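Local coordinates for protein enoyl-CoA hydratase (Mycobacterium smegmatis, PDB 3PE8) that probably catalyses the reversible hydration of the double bond of enoyl-CoA thioesters, as a zinc-binding member of the enoyl-CoA hydratase/isomerase family, at residues 18-23 / 52-57; 56-61 / 186-191; 44-49 / 87-92. All blocks are in the same frame, centred on the assembly; numbering follows the deposited sequence.

In the fold
The three contacts surround strand 56-61 and its neighbours at one end of the crotonase-type core. Interaction 1, largely buried but with its charged end nearer solvent, lies in the sheet itself, pairing strands 19-24 and 56-61 through backbone hydrogen bonds, with an arginine-aspartate salt bridge just ahead of the two strands. The other two cover opposite faces of that sheet. Interaction 2 is buried and almost wholly apolar, without a hydrogen bond between its segments, setting Val56 and Ile58 against alanines of helix 183-195. Interaction 3, only partly buried, ties helix 35-50 to the loop 87-92 by mixed means: a leucine on a tryptophan face and a glutamine amide bound to Thr92. Val57 of interaction 1 touches Ala48 of interaction 3.

Interaction 1 of 3, residues 18-23 / 52-57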
ATOM      1  N   ARG A  18      13.336 -36.591  -7.595  1.00 12.39           N
ATOM      2  CA  ARG A  18      12.210 -35.713  -7.254  1.00 13.21           C
ATOM      3  C   ARG A  18      12.371 -34.302  -7.768  1.00 12.33           C
ATOM      4  O   ARG A  18      11.680 -33.391  -7.329  1.00 12.95           O
ATOM      5  CB  ARG A  18      11.862 -35.782  -5.759  1.00 13.82           C
ATOM      6  CG  ARG A  18      11.628 -37.230  -5.256  1.00 15.51           C
ATOM      7  CD  ARG A  18      11.074 -37.272  -3.826  1.00 16.00           C
ATOM      8  NE  ARG A  18       9.863 -36.452  -3.719  1.00 17.74           N
ATOM      9  CZ  ARG A  18       8.644 -36.815  -4.107  1.00 19.91           C
ATOM     10  NH1 ARG A  18       8.391 -38.033  -4.590  1.00 21.59           N
ATOM     11  NH2 ARG A  18       7.655 -35.936  -4.002  1.00 22.57           N
ATOM     12  N   VAL A  19      13.296 -34.134  -8.721  1.00 10.80           N
ATOM     13  CA  VAL A  19      13.543 -32.852  -9.361  1.00 10.33           C
ATOM     14  C   VAL A  19      13.192 -32.939 -10.835  1.00 11.52           C
ATOM     15  O   VAL A  19      13.679 -33.822 -11.532  1.00 12.37           O
ATOM     16  CB  VAL A  19      15.012 -32.419  -9.170  1.00 11.58           C
ATOM     17  CG1 VAL A  19      15.270 -31.041  -9.868  1.00 12.31           C
ATOM     18  CG2 VAL A  19      15.394 -32.376  -7.669  1.00 12.78           C
ATOM     19  N   ARG A  20      12.312 -32.037 -11.295  1.00 11.19           N
ATOM     20  CA  ARG A  20      11.904 -32.032 -12.703  1.00 11.97           C
ATOM     21  C   ARG A  20      12.633 -30.898 -13.399  1.00 11.68           C
ATOM     22  O   ARG A  20      12.502 -29.745 -13.003  1.00 10.49           O
ATOM     23  CB  ARG A  20      10.407 -31.841 -12.867  1.00 13.11           C
ATOM     24  CG  ARG A  20      10.026 -31.855 -14.368  1.00 14.64           C
ATOM     25  CD  ARG A  20       8.621 -32.220 -14.605  1.00 16.26           C
ATOM     26  NE  ARG A  20       8.337 -33.577 -14.167  1.00 14.96           N
ATOM     27  CZ  ARG A  20       7.117 -34.053 -14.044  1.00 17.49           C
ATOM     28  NH1 ARG A  20       6.068 -33.268 -14.331  1.00 19.40           N
ATOM     29  NH2 ARG A  20       6.922 -35.313 -13.630  1.00 19.00           N
ATOM     30  N   THR A  21      13.422 -31.242 -14.417  1.00 11.06           N
ATOM     31  CA  THR A  21      14.118 -30.261 -15.211  1.00 10.95           C
ATOM     32  C   THR A  21      13.341 -30.034 -16.500  1.00 10.45           C
ATOM     33  O   THR A  21      13.024 -30.999 -17.232  1.00 11.55           O
ATOM     34  CB  THR A  21      15.558 -30.719 -15.526  1.00 12.25           C
ATOM     35  OG1 THR A  21      16.280 -31.018 -14.310  1.00 13.83           O
ATOM     36  CG2 THR A  21      16.327 -29.623 -16.310  1.00 11.94           C
ATOM     37  N   LEU A  22      13.044 -28.768 -16.777  1.00 10.12           N
ATOM     38  CA  LEU A  22      12.332 -28.338 -17.990  1.00 10.27           C
ATOM     39  C   LEU A  22      13.367 -27.566 -18.802  1.00 10.32           C
ATOM     40  O   LEU A  22      13.897 -26.537 -18.338  1.00 11.19           O
ATOM     41  CB  LEU A  22      11.171 -27.418 -17.610  1.00 10.39           C
ATOM     42  CG  LEU A  22      10.117 -28.013 -16.664  1.00 10.63           C
ATOM     43  CD1 LEU A  22       9.054 -26.960 -16.327  1.00 11.59           C
ATOM     44  CD2 LEU A  22       9.487 -29.289 -17.271  1.00 13.40           C
ATOM     45  N   THR A  23      13.700 -28.106 -19.967  1.00 10.09           N
ATOM     46  CA  THR A  23      14.739 -27.512 -20.827  1.00 10.52           C
ATOM     47  C   THR A  23      14.078 -26.922 -22.060  1.00 10.06           C
ATOM     48  O   THR A  23      13.557 -27.665 -22.886  1.00 12.55           O
ATOM     49  CB  THR A  23      15.802 -28.540 -21.218  1.00 11.82           C
ATOM     50  OG1 THR A  23      16.394 -29.121 -20.025  1.00 12.67           O
ATOM     51  CG2 THR A  23      16.894 -27.870 -22.096  1.00 13.14           C
ATOM     52  N   ASP A  52       2.676 -35.386  -7.739  1.00 20.96           N
ATOM     53  CA  ASP A  52       3.197 -35.753  -6.441  1.00 21.82           C
ATOM     54  C   ASP A  52       4.604 -36.368  -6.476  1.00 21.75           C
ATOM     55  O   ASP A  52       5.236 -36.458  -5.427  1.00 22.83           O
ATOM     56  CB  ASP A  52       2.231 -36.724  -5.714  1.00 23.92           C
ATOM     57  CG  ASP A  52       0.931 -36.053  -5.263  1.00 27.72           C
ATOM     58  OD1 ASP A  52       0.809 -34.821  -5.323  1.00 31.07           O
ATOM     59  OD2 ASP A  52       0.004 -36.776  -4.814  1.00 32.62           O
ATOM     60  N   ASP A  53       5.103 -36.739  -7.659  1.00 21.35           N
ATOM     61  CA  ASP A  53       6.467 -37.248  -7.822  1.00 21.36           C
ATOM     62  C   ASP A  53       7.528 -36.128  -7.877  1.00 19.66           C
ATOM     63  O   ASP A  53       8.732 -36.431  -7.879  1.00 19.89           O
ATOM     64  CB  ASP A  53       6.573 -38.113  -9.080  1.00 22.63           C
ATOM     65  CG  ASP A  53       5.682 -39.371  -9.012  1.00 27.72           C
ATOM     66  OD1 ASP A  53       5.467 -39.916  -7.911  1.00 29.06           O
ATOM     67  OD2 ASP A  53       5.191 -39.793 -10.080  1.00 30.02           O
ATOM     68  N   VAL A  54       7.090 -34.869  -7.853  1.00 16.79           N
ATOM     69  CA  VAL A  54       8.004 -33.726  -8.048  1.00 14.95           C
ATOM     70  C   VAL A  54       8.015 -32.818  -6.828  1.00 13.76           C
ATOM     71  O   VAL A  54       6.954 -32.402  -6.335  1.00 14.44           O
ATOM     72  CB  VAL A  54       7.559 -32.902  -9.269  1.00 14.57           C
ATOM     73  CG1 VAL A  54       8.435 -31.624  -9.437  1.00 15.21           C
ATOM     74  CG2 VAL A  54       7.583 -33.783 -10.545  1.00 15.02           C
ATOM     75  N   ASP A  55       9.206 -32.524  -6.328  1.00 13.14           N
ATOM     76  CA  ASP A  55       9.348 -31.537  -5.244  1.00 13.32           C
ATOM     77  C   ASP A  55       9.875 -30.182  -5.706  1.00 11.89           C
ATOM     78  O   ASP A  55       9.569 -29.159  -5.094  1.00 12.49           O
ATOM     79  CB  ASP A  55      10.280 -32.046  -4.144  1.00 14.40           C
ATOM     80  CG  ASP A  55       9.673 -33.131  -3.307  1.00 17.43           C
ATOM     81  OD1 ASP A  55       8.417 -33.283  -3.239  1.00 18.76           O
ATOM     82  OD2 ASP A  55      10.487 -33.846  -2.703  1.00 18.74           O
ATOM     83  N   VAL A  56      10.737 -30.187  -6.723  1.00 11.32           N
ATOM     84  CA  VAL A  56      11.501 -29.011  -7.158  1.00  9.89           C
ATOM     85  C   VAL A  56      11.587 -29.019  -8.681  1.00  9.76           C
ATOM     86  O   VAL A  56      11.636 -30.100  -9.303  1.00 10.49           O
ATOM     87  CB  VAL A  56      12.960 -28.988  -6.555  1.00 10.00           C
ATOM     88  CG1 VAL A  56      13.786 -27.805  -7.057  1.00 10.11           C
ATOM     89  CG2 VAL A  56      12.899 -28.984  -5.005  1.00 10.94           C
ATOM     90  N   VAL A  57      11.503 -27.828  -9.281  1.00  9.60           N
ATOM     91  CA  VAL A  57      11.667 -27.646 -10.724  1.00  9.61           C
ATOM     92  C   VAL A  57      12.970 -26.879 -11.019  1.00  9.75           C
ATOM     93  O   VAL A  57      13.276 -25.881 -10.321  1.00  9.54           O
ATOM     94  CB  VAL A  57      10.467 -26.865 -11.340  1.00  9.62           C
ATOM     95  CG1 VAL A  57      10.678 -26.632 -12.835  1.00 11.84           C
ATOM     96  CG2 VAL A  57       9.128 -27.636 -11.142  1.00 11.16           C
TER
HETATM   97  O   HOH W   1       6.094 -39.625  -5.366  1.00 21.99           O
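Arg18, just before strand 19-24, reaches across to Asp52 and Asp55 in the loop that leads into strand 56-61. Its CB passes Asp53 O and Asp55 OD2, CG stays near Asp53 O, and CD lies 3.7 Å from Asp55 OD2. A bend at chi3 (54°) then swings the guanidinium group round to grip Asp55 side-on: NE donates to OD2 and NH2 to OD1, each at 2.9 Å. Both oxygens lie close to the guanidinium plane, yet they are met from above the carboxylate plane, since the two flat groups stand 58° apart. Arg18 NH2 also donates to Asp52 O at 2.9 Å. NH1 donates to a water that in turn donates to Asp52 O and Asp53 OD1. Arginine suits this place because its several N-H groups can hold a carboxylate, a carbonyl and a water at once; Asp55 OD1 has a second charged partner in Arg203.

The backbones join beside it. Asp55 N donates to Arg18 O at 2.8 Å, while Val56 N makes a longer, weak bond to the same oxygen. Arg20 N then bonds Val56 O at 2.9 Å, and Val19 pairs with Val56, Arg20 with Val57. Over one face of the Arg20 guanidinium sits Val54 CG2, 3.5 Å from CZ; the polar end is held by Thr15 and Asp51. Leu22 CD1 packs on Val57 CG1 (3.9 Å) on the side covered by helix 35-50. Parallel neighbouring strands joined through a helix form a beta-alpha-beta unit, here part of the crotonase fold's core.

Interaction 2 of 3, residues 56-61 / 186-191; sequences VVIVTG and AARRVA
Strand 56-61 and helix 186-191 run nearly antiparallel, at 162° between their directions, with their axes 9.5 Å apart at closest approach. No hydrogen bond crosses between them, and the contact rests on two branched strand residues and two helix alanines. Val56 and Ile58 both point toward the helix, while Ala187 and Ala191, one turn apart, offer methyl groups in return. Val56 CG1 meets Ala191 CB at 3.8 Å, and its CG2 lies near Ala191 O.

Ile58 reaches further. With CG1 anti to its carbonyl carbon (chi1 -61°) and the chain extended at chi2 (169°), it carries CD1 up to Ala187 CB at 3.9 Å. The same CD1 also lies 4.3 Å from Ala191 CB, touching both alanines, and it comes near the CG of Arg188, whose aliphatic stem borders the patch. Alanine suits the helix here because its short side chain lets the backbone come close to the sheet; the longer isoleucine spans the remaining distance.

Around the patch, Val19 of strand 19-24 touches both Ile58 and Ala191, and Ile96 of strand 95-99 touches Val56 and Ala191. Helix 183-195 thus covers neighbouring strands on the sheet face away from helix 35-50.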
ATOM      1  N   VAL A  56      10.737 -30.187  -6.723  1.00 11.32           N
ATOM      2  CA  VAL A  56      11.501 -29.011  -7.158  1.00  9.89           C
ATOM      3  C   VAL A  56      11.587 -29.019  -8.681  1.00  9.76           C
ATOM      4  O   VAL A  56      11.636 -30.100  -9.303  1.00 10.49           O
ATOM      5  CB  VAL A  56      12.960 -28.988  -6.555  1.00 10.00           C
ATOM      6  CG1 VAL A  56      13.786 -27.805  -7.057  1.00 10.11           C
ATOM      7  CG2 VAL A  56      12.899 -28.984  -5.005  1.00 10.94           C
ATOM      8  N   VAL A  57      11.503 -27.828  -9.281  1.00  9.60           N
ATOM      9  CA  VAL A  57      11.667 -27.646 -10.724  1.00  9.61           C
ATOM     10  C   VAL A  57      12.970 -26.879 -11.019  1.00  9.75           C
ATOM     11  O   VAL A  57      13.276 -25.881 -10.321  1.00  9.54           O
ATOM     12  CB  VAL A  57      10.467 -26.865 -11.340  1.00  9.62           C
ATOM     13  CG1 VAL A  57      10.678 -26.632 -12.835  1.00 11.84           C
ATOM     14  CG2 VAL A  57       9.128 -27.636 -11.142  1.00 11.16           C
ATOM     15  N   ILE A  58      13.717 -27.333 -12.033  1.00  9.47           N
ATOM     16  CA  ILE A  58      14.805 -26.557 -12.633  1.00  9.42           C
ATOM     17  C   ILE A  58      14.386 -26.152 -14.032  1.00  9.57           C
ATOM     18  O   ILE A  58      13.963 -27.022 -14.812  1.00 11.22           O
ATOM     19  CB  ILE A  58      16.138 -27.379 -12.686  1.00  9.55           C
ATOM     20  CG1 ILE A  58      16.595 -27.757 -11.276  1.00 10.02           C
ATOM     21  CG2 ILE A  58      17.243 -26.614 -13.457  1.00  8.64           C
ATOM     22  CD1 ILE A  58      17.737 -28.764 -11.228  1.00 10.33           C
ATOM     23  N   VAL A  59      14.545 -24.876 -14.363  1.00  9.04           N
ATOM     24  CA  VAL A  59      14.303 -24.399 -15.710  1.00  8.65           C
ATOM     25  C   VAL A  59      15.643 -24.025 -16.327  1.00  9.13           C
ATOM     26  O   VAL A  59      16.409 -23.288 -15.712  1.00  9.11           O
ATOM     27  CB  VAL A  59      13.369 -23.169 -15.738  1.00  9.40           C
ATOM     28  CG1 VAL A  59      13.236 -22.592 -17.185  1.00 10.93           C
ATOM     29  CG2 VAL A  59      11.964 -23.505 -15.223  1.00 10.98           C
ATOM     30  N   THR A  60      15.912 -24.512 -17.553  1.00  8.65           N
ATOM     31  CA  THR A  60      17.166 -24.162 -18.214  1.00  9.07           C
ATOM     32  C   THR A  60      16.907 -24.122 -19.696  1.00 10.35           C
ATOM     33  O   THR A  60      15.799 -24.453 -20.141  1.00 11.09           O
ATOM     34  CB  THR A  60      18.305 -25.119 -17.788  1.00  9.94           C
ATOM     35  OG1 THR A  60      19.579 -24.545 -18.126  1.00  9.57           O
ATOM     36  CG2 THR A  60      18.192 -26.522 -18.410  1.00 10.73           C
ATOM     37  N   GLY A  61      17.917 -23.736 -20.455  1.00  9.65           N
ATOM     38  CA  GLY A  61      17.811 -23.736 -21.921  1.00 10.15           C
ATOM     39  C   GLY A  61      18.811 -24.653 -22.585  1.00  9.84           C
ATOM     40  O   GLY A  61      19.930 -24.839 -22.088  1.00 10.69           O
ATOM     41  N   ALA A 186      25.454 -27.723 -10.265  1.00 12.42           N
ATOM     42  CA  ALA A 186      25.160 -26.806  -9.203  1.00 11.84           C
ATOM     43  C   ALA A 186      23.699 -26.677  -8.886  1.00 11.37           C
ATOM     44  O   ALA A 186      23.305 -26.546  -7.702  1.00 12.65           O
ATOM     45  CB  ALA A 186      25.748 -25.387  -9.518  1.00 12.59           C
ATOM     46  N   ALA A 187      22.884 -26.606  -9.938  1.00 11.34           N
ATOM     47  CA  ALA A 187      21.435 -26.510  -9.760  1.00 10.12           C
ATOM     48  C   ALA A 187      20.894 -27.755  -9.055  1.00 10.63           C
ATOM     49  O   ALA A 187      20.035 -27.635  -8.170  1.00 10.26           O
ATOM     50  CB  ALA A 187      20.751 -26.291 -11.059  1.00 10.96           C
ATOM     51  N   ARG A 188      21.428 -28.931  -9.410  1.00 10.99           N
ATOM     52  CA  ARG A 188      21.027 -30.187  -8.744  1.00 11.79           C
ATOM     53  C   ARG A 188      21.421 -30.218  -7.274  1.00 12.19           C
ATOM     54  O   ARG A 188      20.695 -30.782  -6.464  1.00 12.07           O
ATOM     55  CB  ARG A 188      21.571 -31.411  -9.483  1.00 11.49           C
ATOM     56  CG  ARG A 188      20.807 -31.737 -10.780  1.00 13.49           C
ATOM     57  CD  ARG A 188      21.277 -33.038 -11.387  1.00 13.83           C
ATOM     58  NE  ARG A 188      22.549 -32.959 -12.095  1.00 14.55           N
ATOM     59  CZ  ARG A 188      22.697 -32.691 -13.400  1.00 15.67           C
ATOM     60  NH1 ARG A 188      21.643 -32.406 -14.185  1.00 15.84           N
ATOM     61  NH2 ARG A 188      23.907 -32.681 -13.924  1.00 15.85           N
ATOM     62  N   ARG A 189      22.555 -29.598  -6.916  1.00 12.72           N
ATOM     63  CA  ARG A 189      22.969 -29.508  -5.519  1.00 13.24           C
ATOM     64  C   ARG A 189      21.976 -28.710  -4.709  1.00 11.99           C
ATOM     65  O   ARG A 189      21.603 -29.140  -3.600  1.00 12.76           O
ATOM     66  CB  ARG A 189      24.374 -28.879  -5.365  1.00 14.75           C
ATOM     67  CG  ARG A 189      25.501 -29.684  -5.851  1.00 18.74           C
ATOM     68  CD  ARG A 189      26.837 -29.115  -5.342  1.00 23.79           C
ATOM     69  NE  ARG A 189      27.007 -27.675  -5.645  1.00 24.33           N
ATOM     70  CZ  ARG A 189      27.795 -27.194  -6.618  1.00 28.09           C
ATOM     71  NH1 ARG A 189      28.486 -28.026  -7.436  1.00 27.91           N
ATOM     72  NH2 ARG A 189      27.872 -25.878  -6.813  1.00 28.52           N
ATOM     73  N   VAL A 190      21.547 -27.552  -5.227  1.00 11.60           N
ATOM     74  CA  VAL A 190      20.572 -26.730  -4.533  1.00 11.42           C
ATOM     75  C   VAL A 190      19.244 -27.449  -4.441  1.00 10.35           C
ATOM     76  O   VAL A 190      18.654 -27.535  -3.384  1.00 11.85           O
ATOM     77  CB  VAL A 190      20.440 -25.332  -5.180  1.00 11.65           C
ATOM     78  CG1 VAL A 190      19.307 -24.552  -4.559  1.00 13.27           C
ATOM     79  CG2 VAL A 190      21.790 -24.598  -5.070  1.00 13.45           C
ATOM     80  N   ALA A 191      18.818 -28.074  -5.549  1.00 10.83           N
ATOM     81  CA  ALA A 191      17.590 -28.836  -5.533  1.00 10.15           C
ATOM     82  C   ALA A 191      17.628 -29.969  -4.506  1.00 10.91           C
ATOM     83  O   ALA A 191      16.637 -30.190  -3.809  1.00 11.28           O
ATOM     84  CB  ALA A 191      17.268 -29.343  -6.952  1.00  9.68           C
TER

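Interaction 3 of 3, residues 44-49 / 87-92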
ATOM      1  N   ALA A  44       3.676 -27.277 -18.507  1.00 15.56           N
ATOM      2  CA  ALA A  44       4.639 -28.115 -17.791  1.00 14.98           C
ATOM      3  C   ALA A  44       4.859 -27.652 -16.342  1.00 14.35           C
ATOM      4  O   ALA A  44       4.998 -28.487 -15.432  1.00 14.50           O
ATOM      5  CB  ALA A  44       5.983 -28.172 -18.570  1.00 13.81           C
ATOM      6  N   LEU A  45       4.852 -26.344 -16.116  1.00 14.05           N
ATOM      7  CA  LEU A  45       4.941 -25.804 -14.756  1.00 13.48           C
ATOM      8  C   LEU A  45       3.750 -26.238 -13.908  1.00 14.44           C
ATOM      9  O   LEU A  45       3.911 -26.716 -12.768  1.00 14.62           O
ATOM     10  CB  LEU A  45       5.088 -24.272 -14.756  1.00 13.20           C
ATOM     11  CG  LEU A  45       6.453 -23.705 -15.176  1.00 12.12           C
ATOM     12  CD1 LEU A  45       6.382 -22.174 -15.237  1.00 13.70           C
ATOM     13  CD2 LEU A  45       7.590 -24.189 -14.271  1.00 12.17           C
ATOM     14  N   SER A  46       2.549 -26.115 -14.471  1.00 14.46           N
ATOM     15  CA  SER A  46       1.339 -26.518 -13.793  1.00 16.90           C
ATOM     16  C   SER A  46       1.333 -28.012 -13.528  1.00 16.23           C
ATOM     17  O   SER A  46       0.955 -28.483 -12.441  1.00 16.75           O
ATOM     18  CB  SER A  46       0.126 -26.151 -14.653  1.00 19.25           C
ATOM     19  OG  SER A  46      -0.099 -24.774 -14.494  1.00 23.97           O
ATOM     20  N   ASP A  47       1.795 -28.771 -14.503  1.00 16.21           N
ATOM     21  CA  ASP A  47       1.818 -30.227 -14.356  1.00 17.19           C
ATOM     22  C   ASP A  47       2.796 -30.617 -13.236  1.00 16.48           C
ATOM     23  O   ASP A  47       2.508 -31.524 -12.437  1.00 17.99           O
ATOM     24  CB  ASP A  47       2.203 -30.913 -15.675  1.00 18.21           C
ATOM     25  CG  ASP A  47       1.053 -30.981 -16.696  1.00 22.07           C
ATOM     26  OD1 ASP A  47      -0.128 -30.744 -16.381  1.00 25.85           O
ATOM     27  OD2 ASP A  47       1.348 -31.317 -17.856  1.00 28.99           O
ATOM     28  N   ALA A  48       3.951 -29.927 -13.162  1.00 15.12           N
ATOM     29  CA  ALA A  48       4.936 -30.184 -12.116  1.00 13.68           C
ATOM     30  C   ALA A  48       4.334 -29.884 -10.738  1.00 14.25           C
ATOM     31  O   ALA A  48       4.510 -30.642  -9.802  1.00 14.77           O
ATOM     32  CB  ALA A  48       6.219 -29.357 -12.355  1.00 12.62           C
ATOM     33  N   GLN A  49       3.599 -28.786 -10.641  1.00 13.97           N
ATOM     34  CA  GLN A  49       2.950 -28.425  -9.385  1.00 15.31           C
ATOM     35  C   GLN A  49       1.988 -29.506  -8.923  1.00 16.69           C
ATOM     36  O   GLN A  49       1.875 -29.789  -7.718  1.00 17.76           O
ATOM     37  CB  GLN A  49       2.219 -27.086  -9.536  1.00 14.82           C
ATOM     38  CG  GLN A  49       1.436 -26.677  -8.314  1.00 16.44           C
ATOM     39  CD  GLN A  49       2.303 -26.420  -7.108  1.00 15.48           C
ATOM     40  OE1 GLN A  49       3.431 -25.948  -7.237  1.00 14.93           O
ATOM     41  NE2 GLN A  49       1.751 -26.656  -5.915  1.00 17.25           N
ATOM     42  N   LYS A  87       1.337 -15.502 -17.842  1.00 19.61           N
ATOM     43  CA  LYS A  87       0.915 -16.905 -17.855  1.00 20.20           C
ATOM     44  C   LYS A  87       1.587 -17.778 -16.784  1.00 19.22           C
ATOM     45  O   LYS A  87       1.171 -18.907 -16.574  1.00 19.93           O
ATOM     46  CB  LYS A  87       1.286 -17.516 -19.205  1.00 21.20           C
ATOM     47  CG  LYS A  87       0.614 -16.853 -20.422  1.00 23.49           C
ATOM     48  CD  LYS A  87      -0.849 -17.139 -20.487  1.00 28.43           C
ATOM     49  CE  LYS A  87      -1.462 -16.422 -21.694  1.00 30.85           C
ATOM     50  NZ  LYS A  87      -2.931 -16.478 -21.675  1.00 34.70           N
ATOM     51  N   TRP A  88       2.626 -17.286 -16.109  1.00 18.27           N
ATOM     52  CA  TRP A  88       3.345 -18.132 -15.170  1.00 17.52           C
ATOM     53  C   TRP A  88       2.386 -18.453 -14.035  1.00 18.75           C
ATOM     54  O   TRP A  88       1.843 -17.527 -13.425  1.00 19.18           O
ATOM     55  CB  TRP A  88       4.574 -17.395 -14.639  1.00 16.70           C
ATOM     56  CG  TRP A  88       5.497 -18.224 -13.791  1.00 14.77           C
ATOM     57  CD1 TRP A  88       5.259 -18.668 -12.509  1.00 15.33           C
ATOM     58  CD2 TRP A  88       6.794 -18.672 -14.135  1.00 13.26           C
ATOM     59  NE1 TRP A  88       6.343 -19.370 -12.040  1.00 14.47           N
ATOM     60  CE2 TRP A  88       7.304 -19.379 -13.024  1.00 13.13           C
ATOM     61  CE3 TRP A  88       7.612 -18.511 -15.263  1.00 10.96           C
ATOM     62  CZ2 TRP A  88       8.586 -19.929 -13.023  1.00 13.67           C
ATOM     63  CZ3 TRP A  88       8.853 -19.051 -15.266  1.00 12.20           C
ATOM     64  CH2 TRP A  88       9.357 -19.742 -14.146  1.00 12.87           C
ATOM     65  N   PRO A  89       2.163 -19.752 -13.749  1.00 17.36           N
ATOM     66  CA  PRO A  89       1.114 -20.174 -12.806  1.00 18.76           C
ATOM     67  C   PRO A  89       1.498 -20.049 -11.328  1.00 17.93           C
ATOM     68  O   PRO A  89       2.675 -19.904 -10.998  1.00 17.37           O
ATOM     69  CB  PRO A  89       0.913 -21.652 -13.175  1.00 18.95           C
ATOM     70  CG  PRO A  89       2.264 -22.084 -13.623  1.00 18.94           C
ATOM     71  CD  PRO A  89       2.799 -20.909 -14.398  1.00 18.63           C
ATOM     72  N   ASP A  90       0.498 -20.042 -10.449  1.00 19.34           N
ATOM     73  CA  ASP A  90       0.745 -20.069  -9.021  0.70 19.14           C
ATOM     74  C   ASP A  90       1.338 -21.431  -8.666  1.00 18.39           C
ATOM     75  O   ASP A  90       0.793 -22.476  -9.030  1.00 19.20           O
ATOM     76  CB  ASP A  90      -0.541 -19.843  -8.226  0.70 21.17           C
ATOM     77  CG  ASP A  90      -0.296 -19.765  -6.721  0.70 23.84           C
ATOM     78  OD1 ASP A  90       0.733 -19.207  -6.298  0.70 28.72           O
ATOM     79  OD2 ASP A  90      -1.170 -20.235  -5.958  0.70 31.59           O
ATOM     80  N   MET A  91       2.455 -21.413  -7.962  1.00 16.88           N
ATOM     81  CA  MET A  91       3.186 -22.631  -7.621  1.00 15.72           C
ATOM     82  C   MET A  91       3.624 -22.519  -6.169  1.00 15.33           C
ATOM     83  O   MET A  91       3.955 -21.429  -5.698  1.00 15.94           O
ATOM     84  CB  MET A  91       4.405 -22.780  -8.529  1.00 15.28           C
ATOM     85  CG  MET A  91       4.041 -23.066  -9.982  1.00 17.63           C
ATOM     86  SD  MET A  91       5.532 -23.254 -10.949  1.00 16.88           S
ATOM     87  CE  MET A  91       6.093 -24.879 -10.392  1.00 15.66           C
ATOM     88  N   THR A  92       3.657 -23.649  -5.471  1.00 14.58           N
ATOM     89  CA  THR A  92       4.232 -23.706  -4.131  1.00 13.59           C
ATOM     90  C   THR A  92       5.511 -24.510  -4.114  1.00 13.20           C
ATOM     91  O   THR A  92       6.190 -24.536  -3.088  1.00 14.26           O
ATOM     92  CB  THR A  92       3.279 -24.294  -3.125  1.00 15.00           C
ATOM     93  OG1 THR A  92       3.018 -25.673  -3.434  1.00 15.40           O
ATOM     94  CG2 THR A  92       1.969 -23.472  -3.080  1.00 15.31           C
TER
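Leu45 sets one methyl squarely over the tryptophan of the loop: CD1 lies 3.6 Å from the centroid of the Trp88 six-membered ring, only 8° off its normal, a CH-pi contact. Next to it, Leu45 CB meets Pro89 CG at 3.7 Å. Met91 crosses the leucine at about a right angle, with SD 4.0 Å from both CB and CD2 of Leu45. Its bend at chi3 (74°) carries CE to Leu45 O. Leucine suits a place where branches must serve two partners at once, and the rigid proline ring packs well against the helix, also touching Ser46 OG through its CB.

At the other end the contact turns polar. Gln49 crosses Thr92 at about a right angle, and its bent chain (chi2 64°) presents the amide to both backbone and side chain. Thr92 N donates to OE1 at 2.9 Å, arriving from above the carbonyl plane, whereas NE2 donates to Thr92 OG1 at 3.0 Å, with the hydroxyl near the amide plane. Donor and acceptor on one group make glutamine apt here.

Beyond the pair, Trp88 stacks with Tyr113, Leu22 of strand 19-24 touches Leu45, and helix 199-234 meets Thr92 through Arg203 and Asp207. The loop leads on into strand 95-99.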